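Local atomic coordinates of putative protein-disulfide isomerase (Pseudomonas syringae pv. tomato, PDB entry 3GN3), a protein that is of unknown function but is a putative protein-disulfide isomerase that belongs to the DsbA family of thioredoxin-like proteins. Residues 95-100 against 120-125; 32-37 against 89-94. One frame throughout, in Å; residues are numbered along the deposited sequence.

Contact 1: 95-100 against 120-125; sequences EEFEFE and ERYSGL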
loop_
_atom_site.group_PDB
_atom_site.type_symbol
_atom_site.label_atom_id
_atom_site.label_comp_id
_atom_site.label_asym_id
_atom_site.label_seq_id
_atom_site.Cartn_x
_atom_site.Cartn_y
_atom_site.Cartn_z
ATOM N N GLU A 95 19.982 18.527 14.862
ATOM C CA GLU A 95 20.972 18.850 13.882
ATOM C C GLU A 95 22.247 18.021 14.041
ATOM O O GLU A 95 22.866 17.650 13.054
ATOM C CB GLU A 95 21.275 20.312 13.970
ATOM C CG GLU A 95 21.904 20.828 12.734
ATOM C CD GLU A 95 21.791 22.323 12.659
ATOM O OE1 GLU A 95 21.054 22.791 11.757
ATOM O OE2 GLU A 95 22.407 23.020 13.515
ATOM N N GLU A 96 22.626 17.720 15.280
ATOM C CA GLU A 96 23.853 16.972 15.554
ATOM C C GLU A 96 23.766 15.501 15.173
ATOM O O GLU A 96 24.764 14.791 15.214
ATOM C CB GLU A 96 24.181 17.030 17.035
ATOM C CG GLU A 96 24.742 18.339 17.539
ATOM C CD GLU A 96 24.639 18.396 19.059
ATOM O OE1 GLU A 96 25.263 17.535 19.732
ATOM O OE2 GLU A 96 23.900 19.279 19.568
ATOM N N PHE A 97 22.568 15.028 14.866
ATOM C CA PHE A 97 22.392 13.644 14.471
ATOM C C PHE A 97 21.946 13.560 13.004
ATOM O O PHE A 97 21.332 12.579 12.590
ATOM C CB PHE A 97 21.369 12.974 15.373
ATOM C CG PHE A 97 21.817 12.806 16.792
ATOM C CD1 PHE A 97 22.672 11.760 17.150
ATOM C CD2 PHE A 97 21.347 13.673 17.791
ATOM C CE1 PHE A 97 23.078 11.582 18.473
ATOM C CE2 PHE A 97 21.734 13.508 19.121
ATOM C CZ PHE A 97 22.604 12.455 19.467
ATOM N N GLU A 98 22.240 14.596 12.219
ATOM C CA GLU A 98 21.866 14.593 10.814
ATOM C C GLU A 98 23.013 15.096 9.951
ATOM O O GLU A 98 24.151 15.197 10.437
ATOM C CB GLU A 98 20.565 15.361 10.583
ATOM C CG GLU A 98 19.465 14.510 9.914
ATOM C CD GLU A 98 19.869 13.950 8.520
ATOM O OE1 GLU A 98 20.535 12.882 8.429
ATOM O OE2 GLU A 98 19.494 14.576 7.511
ATOM N N PHE A 99 22.743 15.377 8.677
ATOM C CA PHE A 99 23.805 15.748 7.745
ATOM C C PHE A 99 23.385 16.996 6.981
ATOM O O PHE A 99 22.229 17.097 6.565
ATOM C CB PHE A 99 24.072 14.604 6.752
ATOM C CG PHE A 99 24.706 13.357 7.367
ATOM C CD1 PHE A 99 26.067 13.088 7.177
ATOM C CD2 PHE A 99 23.934 12.437 8.094
ATOM C CE1 PHE A 99 26.661 11.947 7.707
ATOM C CE2 PHE A 99 24.515 11.286 8.640
ATOM C CZ PHE A 99 25.900 11.045 8.453
ATOM N N GLU A 100 24.302 17.941 6.778
ATOM C CA GLU A 100 23.966 19.137 6.021
ATOM C C GLU A 100 23.492 18.716 4.632
ATOM O O GLU A 100 24.183 17.977 3.923
ATOM C CB GLU A 100 25.142 20.127 5.953
ATOM N N GLU A 120 23.820 8.361 24.453
ATOM C CA GLU A 120 24.032 7.996 25.851
ATOM C C GLU A 120 24.290 9.219 26.724
ATOM O O GLU A 120 23.627 9.385 27.748
ATOM C CB GLU A 120 25.157 6.983 25.983
ATOM C CG GLU A 120 24.713 5.568 25.678
ATOM C CD GLU A 120 25.871 4.619 25.597
ATOM O OE1 GLU A 120 25.653 3.400 25.792
ATOM O OE2 GLU A 120 26.996 5.109 25.340
ATOM N N ARG A 121 25.213 10.077 26.290
ATOM C CA ARG A 121 25.510 11.345 26.964
ATOM C C ARG A 121 24.242 12.134 27.265
ATOM O O ARG A 121 23.907 12.405 28.434
ATOM C CB ARG A 121 26.372 12.226 26.066
ATOM C CG ARG A 121 27.620 12.730 26.709
ATOM C CD ARG A 121 28.787 11.930 26.173
ATOM N NE ARG A 121 29.049 12.312 24.781
ATOM C CZ ARG A 121 29.840 11.654 23.935
ATOM N NH1 ARG A 121 30.472 10.544 24.319
ATOM N NH2 ARG A 121 29.992 12.112 22.700
ATOM N N TYR A 122 23.534 12.462 26.181
ATOM C CA TYR A 122 22.403 13.366 26.173
ATOM C C TYR A 122 21.171 12.824 26.869
ATOM O O TYR A 122 20.389 13.592 27.433
ATOM C CB TYR A 122 22.054 13.681 24.732
ATOM C CG TYR A 122 22.997 14.629 24.040
ATOM C CD1 TYR A 122 23.741 15.566 24.760
ATOM C CD2 TYR A 122 23.110 14.622 22.650
ATOM C CE1 TYR A 122 24.563 16.453 24.118
ATOM C CE2 TYR A 122 23.930 15.503 22.001
ATOM C CZ TYR A 122 24.651 16.410 22.741
ATOM O OH TYR A 122 25.481 17.268 22.090
ATOM N N SER A 123 20.973 11.511 26.816
ATOM C CA SER A 123 19.827 10.912 27.490
ATOM C C SER A 123 20.193 10.439 28.897
ATOM O O SER A 123 19.305 10.126 29.695
ATOM C CB SER A 123 19.254 9.741 26.670
ATOM O OG SER A 123 20.086 8.593 26.738
ATOM N N GLY A 124 21.495 10.353 29.182
ATOM C CA GLY A 124 21.979 9.706 30.403
ATOM C C GLY A 124 21.565 8.244 30.553
ATOM O O GLY A 124 21.348 7.761 31.670
ATOM N N LEU A 125 21.443 7.532 29.435
ATOM C CA LEU A 125 21.139 6.092 29.490
ATOM C C LEU A 125 22.288 5.273 28.902
ATOM O O LEU A 125 23.016 5.744 28.021
ATOM C CB LEU A 125 19.852 5.766 28.741
ATOM C CG LEU A 125 18.493 6.131 29.317
ATOM C CD1 LEU A 125 17.415 5.987 28.229
ATOM C CD2 LEU A 125 18.159 5.275 30.519
#

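Contact 2: 32-37 against 89-94; sequences AFFKLD and AVASHR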
loop_
_atom_site.group_PDB
_atom_site.type_symbol
_atom_site.label_atom_id
_atom_site.label_comp_id
_atom_site.label_asym_id
_atom_site.label_seq_id
_atom_site.Cartn_x
_atom_site.Cartn_y
_atom_site.Cartn_z
ATOM N N ALA A 32 6.198 17.701 15.722
ATOM C CA ALA A 32 5.031 16.912 16.145
ATOM C C ALA A 32 5.307 16.149 17.445
ATOM O O ALA A 32 4.414 15.999 18.296
ATOM C CB ALA A 32 4.573 15.950 15.030
ATOM N N PHE A 33 6.546 15.684 17.599
ATOM C CA PHE A 33 6.925 14.899 18.768
ATOM C C PHE A 33 6.718 15.708 20.051
ATOM O O PHE A 33 6.048 15.258 20.983
ATOM C CB PHE A 33 8.384 14.426 18.651
ATOM C CG PHE A 33 8.911 13.779 19.899
ATOM C CD1 PHE A 33 8.480 12.511 20.272
ATOM C CD2 PHE A 33 9.820 14.457 20.716
ATOM C CE1 PHE A 33 8.966 11.906 21.430
ATOM C CE2 PHE A 33 10.322 13.856 21.885
ATOM C CZ PHE A 33 9.893 12.583 22.244
ATOM N N PHE A 34 7.292 16.905 20.075
ATOM C CA PHE A 34 7.094 17.840 21.178
ATOM C C PHE A 34 5.646 18.333 21.402
ATOM O O PHE A 34 5.410 19.109 22.318
ATOM C CB PHE A 34 8.064 19.029 21.072
ATOM C CG PHE A 34 9.496 18.680 21.410
ATOM C CD1 PHE A 34 9.826 18.119 22.652
ATOM C CD2 PHE A 34 10.519 18.923 20.501
ATOM C CE1 PHE A 34 11.157 17.789 22.973
ATOM C CE2 PHE A 34 11.853 18.597 20.816
ATOM C CZ PHE A 34 12.165 18.031 22.059
ATOM N N LYS A 35 4.677 17.869 20.610
ATOM C CA LYS A 35 3.280 18.228 20.845
ATOM C C LYS A 35 2.475 17.063 21.399
ATOM O O LYS A 35 1.293 17.218 21.729
ATOM C CB LYS A 35 2.621 18.751 19.566
ATOM C CG LYS A 35 3.114 20.126 19.111
ATOM C CD LYS A 35 2.199 20.708 18.023
ATOM C CE LYS A 35 2.902 21.814 17.270
ATOM N NZ LYS A 35 2.117 22.291 16.102
ATOM N N LEU A 36 3.090 15.893 21.523
ATOM C CA LEU A 36 2.319 14.724 21.925
ATOM C C LEU A 36 1.881 14.747 23.393
ATOM O O LEU A 36 0.821 14.208 23.732
ATOM C CB LEU A 36 3.020 13.418 21.537
ATOM C CG LEU A 36 3.210 13.182 20.029
ATOM C CD1 LEU A 36 4.139 11.989 19.803
ATOM C CD2 LEU A 36 1.873 13.000 19.279
ATOM N N ASP A 37 2.678 15.389 24.258
ATOM C CA ASP A 37 2.279 15.583 25.667
ATOM C C ASP A 37 1.006 16.421 25.765
ATOM O O ASP A 37 0.041 15.977 26.382
ATOM C CB ASP A 37 3.396 16.200 26.515
ATOM C CG ASP A 37 4.465 15.184 26.929
ATOM O OD1 ASP A 37 5.566 15.615 27.354
ATOM O OD2 ASP A 37 4.228 13.958 26.836
ATOM N N ALA A 89 16.274 13.268 23.545
ATOM C CA ALA A 89 17.681 13.682 23.426
ATOM C C ALA A 89 18.074 13.929 21.965
ATOM O O ALA A 89 18.769 14.920 21.656
ATOM C CB ALA A 89 18.611 12.671 24.098
ATOM N N VAL A 90 17.616 13.049 21.069
ATOM C CA VAL A 90 17.875 13.220 19.626
ATOM C C VAL A 90 17.148 14.472 19.114
ATOM O O VAL A 90 17.759 15.354 18.499
ATOM C CB VAL A 90 17.501 11.937 18.802
ATOM C CG1 VAL A 90 17.590 12.197 17.304
ATOM C CG2 VAL A 90 18.409 10.771 19.183
ATOM N N ALA A 91 15.853 14.554 19.414
ATOM C CA ALA A 91 15.022 15.704 19.036
ATOM C C ALA A 91 15.626 17.060 19.441
ATOM O O ALA A 91 15.730 17.958 18.601
ATOM C CB ALA A 91 13.622 15.542 19.587
ATOM N N SER A 92 16.045 17.190 20.707
ATOM C CA SER A 92 16.684 18.419 21.221
ATOM C C SER A 92 17.979 18.800 20.533
ATOM O O SER A 92 18.306 19.974 20.445
ATOM C CB SER A 92 16.998 18.277 22.693
ATOM O OG SER A 92 15.839 17.919 23.402
ATOM N N HIS A 93 18.735 17.803 20.087
ATOM C CA HIS A 93 19.994 18.041 19.384
ATOM C C HIS A 93 19.902 17.478 17.960
ATOM O O HIS A 93 20.837 16.838 17.473
ATOM C CB HIS A 93 21.141 17.373 20.142
ATOM C CG HIS A 93 21.301 17.856 21.550
ATOM N ND1 HIS A 93 20.655 17.265 22.617
ATOM C CD2 HIS A 93 22.042 18.869 22.067
ATOM C CE1 HIS A 93 21.001 17.888 23.730
ATOM N NE2 HIS A 93 21.841 18.862 23.424
ATOM N N ARG A 94 18.766 17.719 17.308
ATOM C CA ARG A 94 18.449 17.104 16.028
ATOM C C ARG A 94 19.573 17.283 15.026
ATOM O O ARG A 94 20.086 16.313 14.438
ATOM C CB ARG A 94 17.147 17.669 15.468
ATOM C CG ARG A 94 16.577 16.817 14.372
ATOM C CD ARG A 94 15.636 17.586 13.493
ATOM N NE ARG A 94 16.305 18.723 12.875
ATOM C CZ ARG A 94 17.099 18.652 11.813
ATOM N NH1 ARG A 94 17.341 17.493 11.229
ATOM N NH2 ARG A 94 17.661 19.745 11.346
#

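Contact 1: 95-100 against 120-125
Tyr122 meets Glu96 through its hydroxyl and Phe97 through its ring edge. The polar part is one hydrogen bond, from Tyr122 OH to Glu96 OE1. Tyr122 OH and Glu96 OE1 are modelled 2.4 Å apart, which is very short, so the exact length is doubtful. The carboxylate is turned 79° from the phenol ring, and OE1 lies near the ring plane. Glu96 has its CG beside the backbone N (chi1 -75°) and an extended chain beyond it, which carries the carboxylate to the hydroxyl. The backbone is bound separately, since Glu96 O accepts from Arg118 NH2.

The apolar part is ring against ring. Phe97 CZ lies 3.9 Å from Tyr122 CD2, and Phe97 CE2 is about as near to that atom. Each ring presents an edge to the other, so this is not a face-to-face stack. The Tyr122 ring stacks instead with His93, and its side chain touches Ala89 of helix 79-92. Phe97 is buried against Arg118 and Ile119 of helix 112-123.

The contact joins the loop after helix 79-92 to the end of helix 112-123. The Glu96 carboxylate probably accepts from Tyr122 OH, which would help fix the phenol's rotation; Phe97 and the His93 stack hold the ring.

Contact 2: 32-37 against 89-94
The turn between helices 27-33 and 36-43 packs here on the C-terminal end of helix 79-92. Helix 27-33 is the equivalent of the one carrying the CXXC motif in DsbA relatives; helix 79-92 belongs to the helical insertion. The contact is apolar, with no hydrogen bond across it. The methyl of Ala91 is the meeting point. Ala91 CB lies 3.7 Å from Phe34 CE2 and 4.1 Å from Phe33 CD2. Phe34 CZ also reaches Ser92 OG at 3.9 Å, with the oxygen at the ring edge. That hydroxyl is hydrogen-bonded to Thr88 O.

Phe33 CD2 stands 4.1 Å above the plane of the Phe34 ring, over its centre. Phe33 CG is anti to the backbone N (chi1 172°) and Phe34 CG anti to the carbonyl carbon (chi1 -73°), which turns both rings to the same methyl with one over the other. At the helix end, His93 ND1 donates to Ala89 O at 3.2 Å, in both the carbonyl plane and the ring plane. His93 N gives that oxygen a second bond.

Val30 of helix 27-33 packs on Ala91 and Arg94. Lys35 and Ala32 lean on Trp177 of helix 174-181, while Val90 touches Ile119 of helix 112-123.

In the fold
From the N terminus, the chain passes through strand 16-22 into helix 27-33. Contact 2 opens at the turn between helices 27-33 and 36-43. The chain then goes on through strand 48-54 and helix 63-73 before helix 79-92 closes that loop. Contact 1 opens directly afterwards, at 95-100, and closes on helix 112-123. The two are therefore in series, neither nested nor crossed. Contact 2 ties the sheet-bearing thioredoxin-like part to the helical insertion. Contact 1 ties the loop after helix 79-92 to the C-terminal end of helix 112-123, the next helix in the chain. Their centres are about 12 Å apart, and they meet at the end of helix 79-92, where Phe97 packs on Val90.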